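Local coordinates for protein apical membrane antigen AMA1 (Toxoplasma gondii ME49, PDB 4YIV) that takes part in host cell invasion as a component of the moving junction, the ring formed between the parasite's apical tip and the host cell membrane, at residues 247-252 / 300-305; 253-258 / 314-319. All blocks are in the same frame, centred on the assembly; numbering follows the deposited sequence.

Contact 1: 247-252 / 300-305; sequences LDYTEL and YGFYYV
The side chain of Y249 crosses Y300 and F302 at a slant, with F302 at its base and Y300 at its tip. CB and CD2 of Y249 each lie 3.6 Å from CE2 of F302. CE2 of Y249 meets CB of Y300 at 3.8 Å and has the backbone N of G301 at the ring edge. OH of Y249 sits 3.2 Å from CB of Y300 and makes a weak hydrogen bond to the carbonyl of Q318. The Y249 and F302 rings are nearly parallel, planes 20° apart, but slid so that they barely overlap. The contact joins two antiparallel sheets in a PAN-type domain of the AMA1 fragment. Y249 opens a short 3-10 segment after strand 245-248, and D248 leads into it with an Asx turn: its OD1 accepts from N of T250 on the anti side, tilted 22° out of the carboxylate plane, and from OG1 of T250 through its syn lone pair. OD1 of D248 also lies at the edge of the F302 ring, 3.6 Å from its CZ, the carboxylate almost perpendicular to the ring. With OG1 of T250 between the backbone N and the carbonyl carbon (chi1 63°), meeting the aspartate, CG2 of T250 packs 3.6 Å from CZ of Y304.

Contact 2: 253-258 / 314-319; sequences TDTVIE and ALSDQV. With NAG (2-acetamido-2-deoxy-beta-D-glucopyranose), chain B.
Strands 256-258 and 314-316 run antiparallel, their axes at 156°, with V256 and L315 as a hydrogen-bonded pair: N of V256 donates to O of L315 at 3.0 Å, and N of L315 returns a straighter bond to O of V256 at 2.7 Å. The side chains of this pair share one face of the sheet, CB of V256 lying 4.4 Å from CB of L315. On the other face the non-hydrogen-bonded pair I257 and A314 meets loosely through CG1 and CB. T255, just before the strand, lays CG2 3.4 Å from O of L315; this methyl stands anti to the backbone N, while OG1, beside the backbone N (chi1 -62°), donates to O of Y249 and accepts from a water. Beyond the pairing, water takes over. That molecule joins OD1 of D254, OG1 of T255 and OG of S316, the last at 2.6 Å, and N of Q318 donates to OG of S316 in an ST turn. OD2 of D254 and OD1 of D317 lie only 3.6 Å apart, a probably unfavourable pairing of like charges. V319 CG1 packs 3.4 Å from C8 of the attached NAG. The ladder places 256-259 as the outermost strand of an antiparallel sheet, beside 311-316, which in turn pairs with 300-305; E258 reaches across to K269 of helix 263-272 in a salt bridge.

From the N terminus, the chain leaves strand 245-248 through the 3-10 segment of contact 1 and passes directly into 253-258, the first half of contact 2. It then runs through helix 263-272 and the engineered, partly unmodelled linker (283-289 missing) before returning as strand 300-305, which closes contact 1, and as its sheet neighbour 311-316, which closes contact 2. The two loops therefore cross. Contact 1 joins the end of the three-stranded sheet containing 245-248 to the five-stranded sheet, whereas contact 2 adds an edge strand to the latter. Y249 touches both contacts, and I257 of contact 2 packs against Y304 of contact 1.

Contact 1: 247-252 / 300-305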
# COMPACT_ATOMS: atom_id res chain seq x y z
N LEU A 247 -23.06 -0.53 10.64
CA LEU A 247 -22.35 -0.09 11.85
C LEU A 247 -20.95 0.39 11.46
O LEU A 247 -20.12 -0.41 11.00
CB LEU A 247 -22.24 -1.21 12.88
CG LEU A 247 -23.47 -2.00 13.32
CD1 LEU A 247 -23.21 -2.64 14.65
CD2 LEU A 247 -24.67 -1.13 13.41
N ASP A 248 -20.68 1.66 11.66
CA ASP A 248 -19.33 2.12 11.41
C ASP A 248 -18.46 1.58 12.53
O ASP A 248 -18.98 1.12 13.54
CB ASP A 248 -19.22 3.63 11.30
CG ASP A 248 -19.44 4.36 12.62
OD1 ASP A 248 -18.56 4.31 13.52
OD2 ASP A 248 -20.46 5.07 12.74
N TYR A 249 -17.15 1.66 12.35
CA TYR A 249 -16.24 0.97 13.25
C TYR A 249 -16.37 1.41 14.72
O TYR A 249 -16.05 0.63 15.61
CB TYR A 249 -14.81 1.18 12.80
CG TYR A 249 -14.41 0.52 11.49
CD1 TYR A 249 -15.07 -0.60 10.99
CD2 TYR A 249 -13.32 1.02 10.78
CE1 TYR A 249 -14.68 -1.17 9.83
CE2 TYR A 249 -12.92 0.43 9.62
CZ TYR A 249 -13.59 -0.64 9.14
OH TYR A 249 -13.14 -1.20 7.98
N THR A 250 -16.80 2.64 14.98
CA THR A 250 -16.84 3.10 16.37
C THR A 250 -17.85 2.30 17.19
O THR A 250 -17.85 2.39 18.41
CB THR A 250 -17.17 4.59 16.48
OG1 THR A 250 -18.49 4.85 15.97
CG2 THR A 250 -16.14 5.44 15.77
N GLU A 251 -18.70 1.53 16.53
CA GLU A 251 -19.73 0.74 17.20
C GLU A 251 -19.30 -0.69 17.48
O GLU A 251 -20.03 -1.44 18.11
CB GLU A 251 -21.02 0.71 16.37
CG GLU A 251 -21.74 2.05 16.28
CD GLU A 251 -23.21 1.89 15.92
OE1 GLU A 251 -23.93 1.14 16.62
OE2 GLU A 251 -23.65 2.51 14.93
N LEU A 252 -18.13 -1.08 16.97
CA LEU A 252 -17.67 -2.45 17.12
C LEU A 252 -16.74 -2.54 18.32
O LEU A 252 -16.01 -1.59 18.62
CB LEU A 252 -16.98 -2.95 15.84
CG LEU A 252 -17.75 -2.78 14.52
CD1 LEU A 252 -16.89 -3.30 13.37
CD2 LEU A 252 -19.11 -3.47 14.55
N TYR A 300 -7.63 -0.91 8.12
CA TYR A 300 -8.73 -0.03 7.75
C TYR A 300 -8.97 0.98 8.82
O TYR A 300 -8.89 0.68 10.02
CB TYR A 300 -10.01 -0.86 7.50
CG TYR A 300 -9.77 -2.00 6.60
CD1 TYR A 300 -9.68 -1.81 5.22
CD2 TYR A 300 -9.60 -3.28 7.09
CE1 TYR A 300 -9.43 -2.81 4.39
CE2 TYR A 300 -9.35 -4.32 6.24
CZ TYR A 300 -9.27 -4.08 4.89
OH TYR A 300 -9.02 -5.08 4.00
N GLY A 301 -9.26 2.21 8.43
CA GLY A 301 -9.57 3.18 9.44
C GLY A 301 -10.23 4.42 8.92
O GLY A 301 -10.35 4.62 7.69
N PHE A 302 -10.70 5.25 9.85
CA PHE A 302 -11.13 6.60 9.48
C PHE A 302 -10.91 7.63 10.53
O PHE A 302 -10.94 7.39 11.74
CB PHE A 302 -12.61 6.63 9.05
CG PHE A 302 -13.59 6.06 10.06
CD1 PHE A 302 -14.11 6.86 11.09
CD2 PHE A 302 -14.01 4.73 9.97
CE1 PHE A 302 -15.05 6.32 12.00
CE2 PHE A 302 -14.95 4.20 10.86
CZ PHE A 302 -15.46 5.00 11.87
N TYR A 303 -10.66 8.82 10.01
CA TYR A 303 -10.65 10.02 10.79
C TYR A 303 -12.09 10.50 10.97
O TYR A 303 -12.90 10.40 10.04
CB TYR A 303 -9.82 11.06 10.09
CG TYR A 303 -9.89 12.38 10.76
CD1 TYR A 303 -10.89 13.28 10.44
CD2 TYR A 303 -8.96 12.73 11.73
CE1 TYR A 303 -10.97 14.49 11.06
CE2 TYR A 303 -9.04 13.94 12.36
CZ TYR A 303 -10.05 14.82 12.00
OH TYR A 303 -10.17 16.05 12.59
N TYR A 304 -12.42 10.98 12.16
CA TYR A 304 -13.71 11.59 12.42
C TYR A 304 -13.55 12.54 13.59
O TYR A 304 -12.49 12.60 14.20
CB TYR A 304 -14.79 10.54 12.72
CG TYR A 304 -14.61 9.80 14.03
CD1 TYR A 304 -13.62 8.83 14.18
CD2 TYR A 304 -15.42 10.06 15.11
CE1 TYR A 304 -13.45 8.16 15.37
CE2 TYR A 304 -15.28 9.39 16.31
CZ TYR A 304 -14.29 8.44 16.44
OH TYR A 304 -14.15 7.78 17.64
N VAL A 305 -14.60 13.30 13.88
CA VAL A 305 -14.57 14.28 14.95
C VAL A 305 -15.59 13.85 15.98
O VAL A 305 -16.76 13.62 15.67
CB VAL A 305 -14.87 15.68 14.43
CG1 VAL A 305 -14.91 16.68 15.60
CG2 VAL A 305 -13.82 16.09 13.42

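Contact 2: 253-258 / 314-319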
# COMPACT_ATOMS: atom_id res chain seq x y z
N THR A 253 -16.76 -3.67 19.01
CA THR A 253 -16.00 -3.81 20.25
C THR A 253 -14.50 -3.89 20.04
O THR A 253 -13.72 -3.39 20.86
CB THR A 253 -16.47 -5.05 21.05
OG1 THR A 253 -17.86 -4.91 21.35
CG2 THR A 253 -15.71 -5.19 22.37
N ASP A 254 -14.06 -4.52 18.96
CA ASP A 254 -12.63 -4.70 18.74
C ASP A 254 -12.00 -3.53 17.96
O ASP A 254 -10.85 -3.60 17.54
CB ASP A 254 -12.36 -6.02 18.02
CG ASP A 254 -12.97 -6.06 16.63
OD1 ASP A 254 -14.02 -5.39 16.40
OD2 ASP A 254 -12.41 -6.76 15.76
N THR A 255 -12.74 -2.45 17.77
CA THR A 255 -12.15 -1.26 17.17
C THR A 255 -11.22 -0.51 18.13
O THR A 255 -11.52 -0.30 19.29
CB THR A 255 -13.26 -0.31 16.65
OG1 THR A 255 -13.99 -1.01 15.64
CG2 THR A 255 -12.64 0.97 16.07
N VAL A 256 -10.06 -0.13 17.62
CA VAL A 256 -9.16 0.72 18.33
C VAL A 256 -9.52 2.15 17.96
O VAL A 256 -9.52 2.51 16.78
CB VAL A 256 -7.67 0.41 17.96
CG1 VAL A 256 -6.72 1.36 18.65
CG2 VAL A 256 -7.32 -1.05 18.32
N ILE A 257 -9.76 2.99 18.97
CA ILE A 257 -9.99 4.42 18.75
C ILE A 257 -8.91 5.24 19.43
O ILE A 257 -8.69 5.09 20.62
CB ILE A 257 -11.39 4.86 19.30
CG1 ILE A 257 -12.51 4.10 18.58
CG2 ILE A 257 -11.57 6.38 19.18
CD1 ILE A 257 -13.88 4.33 19.15
N GLU A 258 -8.23 6.11 18.68
CA GLU A 258 -7.18 6.93 19.26
C GLU A 258 -7.30 8.39 18.83
O GLU A 258 -7.75 8.71 17.72
CB GLU A 258 -5.81 6.35 18.87
CG GLU A 258 -5.63 4.95 19.44
CD GLU A 258 -4.43 4.19 18.89
OE1 GLU A 258 -3.84 4.65 17.88
OE2 GLU A 258 -4.08 3.13 19.49
N ALA A 314 -10.37 5.81 14.09
CA ALA A 314 -10.91 4.48 14.37
C ALA A 314 -10.30 3.47 13.45
O ALA A 314 -10.40 3.60 12.23
CB ALA A 314 -12.40 4.46 14.23
N LEU A 315 -9.71 2.43 14.04
CA LEU A 315 -9.01 1.38 13.31
C LEU A 315 -9.56 -0.02 13.53
O LEU A 315 -9.87 -0.41 14.68
CB LEU A 315 -7.56 1.38 13.71
CG LEU A 315 -6.82 2.70 13.61
CD1 LEU A 315 -5.56 2.62 14.38
CD2 LEU A 315 -6.48 2.94 12.18
N SER A 316 -9.70 -0.77 12.45
CA SER A 316 -10.32 -2.10 12.50
C SER A 316 -9.69 -3.05 11.49
O SER A 316 -9.12 -2.59 10.49
CB SER A 316 -11.82 -1.97 12.22
OG SER A 316 -12.41 -3.23 12.11
N ASP A 317 -9.76 -4.36 11.74
CA ASP A 317 -9.36 -5.37 10.77
C ASP A 317 -10.56 -5.94 10.02
O ASP A 317 -10.41 -6.88 9.24
CB ASP A 317 -8.57 -6.51 11.45
CG ASP A 317 -9.39 -7.27 12.50
OD1 ASP A 317 -10.58 -6.95 12.68
OD2 ASP A 317 -8.83 -8.20 13.14
N GLN A 318 -11.73 -5.37 10.26
CA GLN A 318 -12.94 -5.79 9.54
C GLN A 318 -13.04 -5.16 8.15
O GLN A 318 -13.15 -3.93 8.01
CB GLN A 318 -14.18 -5.44 10.37
CG GLN A 318 -14.28 -6.19 11.70
CD GLN A 318 -14.55 -7.68 11.52
OE1 GLN A 318 -13.82 -8.52 12.05
NE2 GLN A 318 -15.60 -8.02 10.75
N VAL A 319 -12.98 -5.99 7.12
CA VAL A 319 -13.15 -5.52 5.75
C VAL A 319 -14.50 -4.81 5.65
O VAL A 319 -15.53 -5.37 6.03
CB VAL A 319 -13.07 -6.67 4.75
CG1 VAL A 319 -13.41 -6.20 3.34
CG2 VAL A 319 -11.68 -7.30 4.77
C1 NAG B . -13.20 -10.33 1.55
C2 NAG B . -14.56 -10.87 1.97
C3 NAG B . -14.43 -12.24 2.62
C4 NAG B . -13.63 -13.17 1.72
C5 NAG B . -12.29 -12.53 1.37
C6 NAG B . -11.49 -13.44 0.45
C7 NAG B . -15.86 -8.88 2.45
C8 NAG B . -16.35 -7.94 3.51
N2 NAG B . -15.19 -9.95 2.89
O3 NAG B . -15.73 -12.79 2.85
O4 NAG B . -13.41 -14.42 2.39
O5 NAG B . -12.50 -11.27 0.73
O6 NAG B . -12.14 -13.54 -0.82
O7 NAG B . -16.05 -8.68 1.26
O HOH W 1 -13.42 -3.50 14.52
O HOH W 2 -8.88 -2.95 15.65
O HOH W 3 -10.42 -4.83 14.74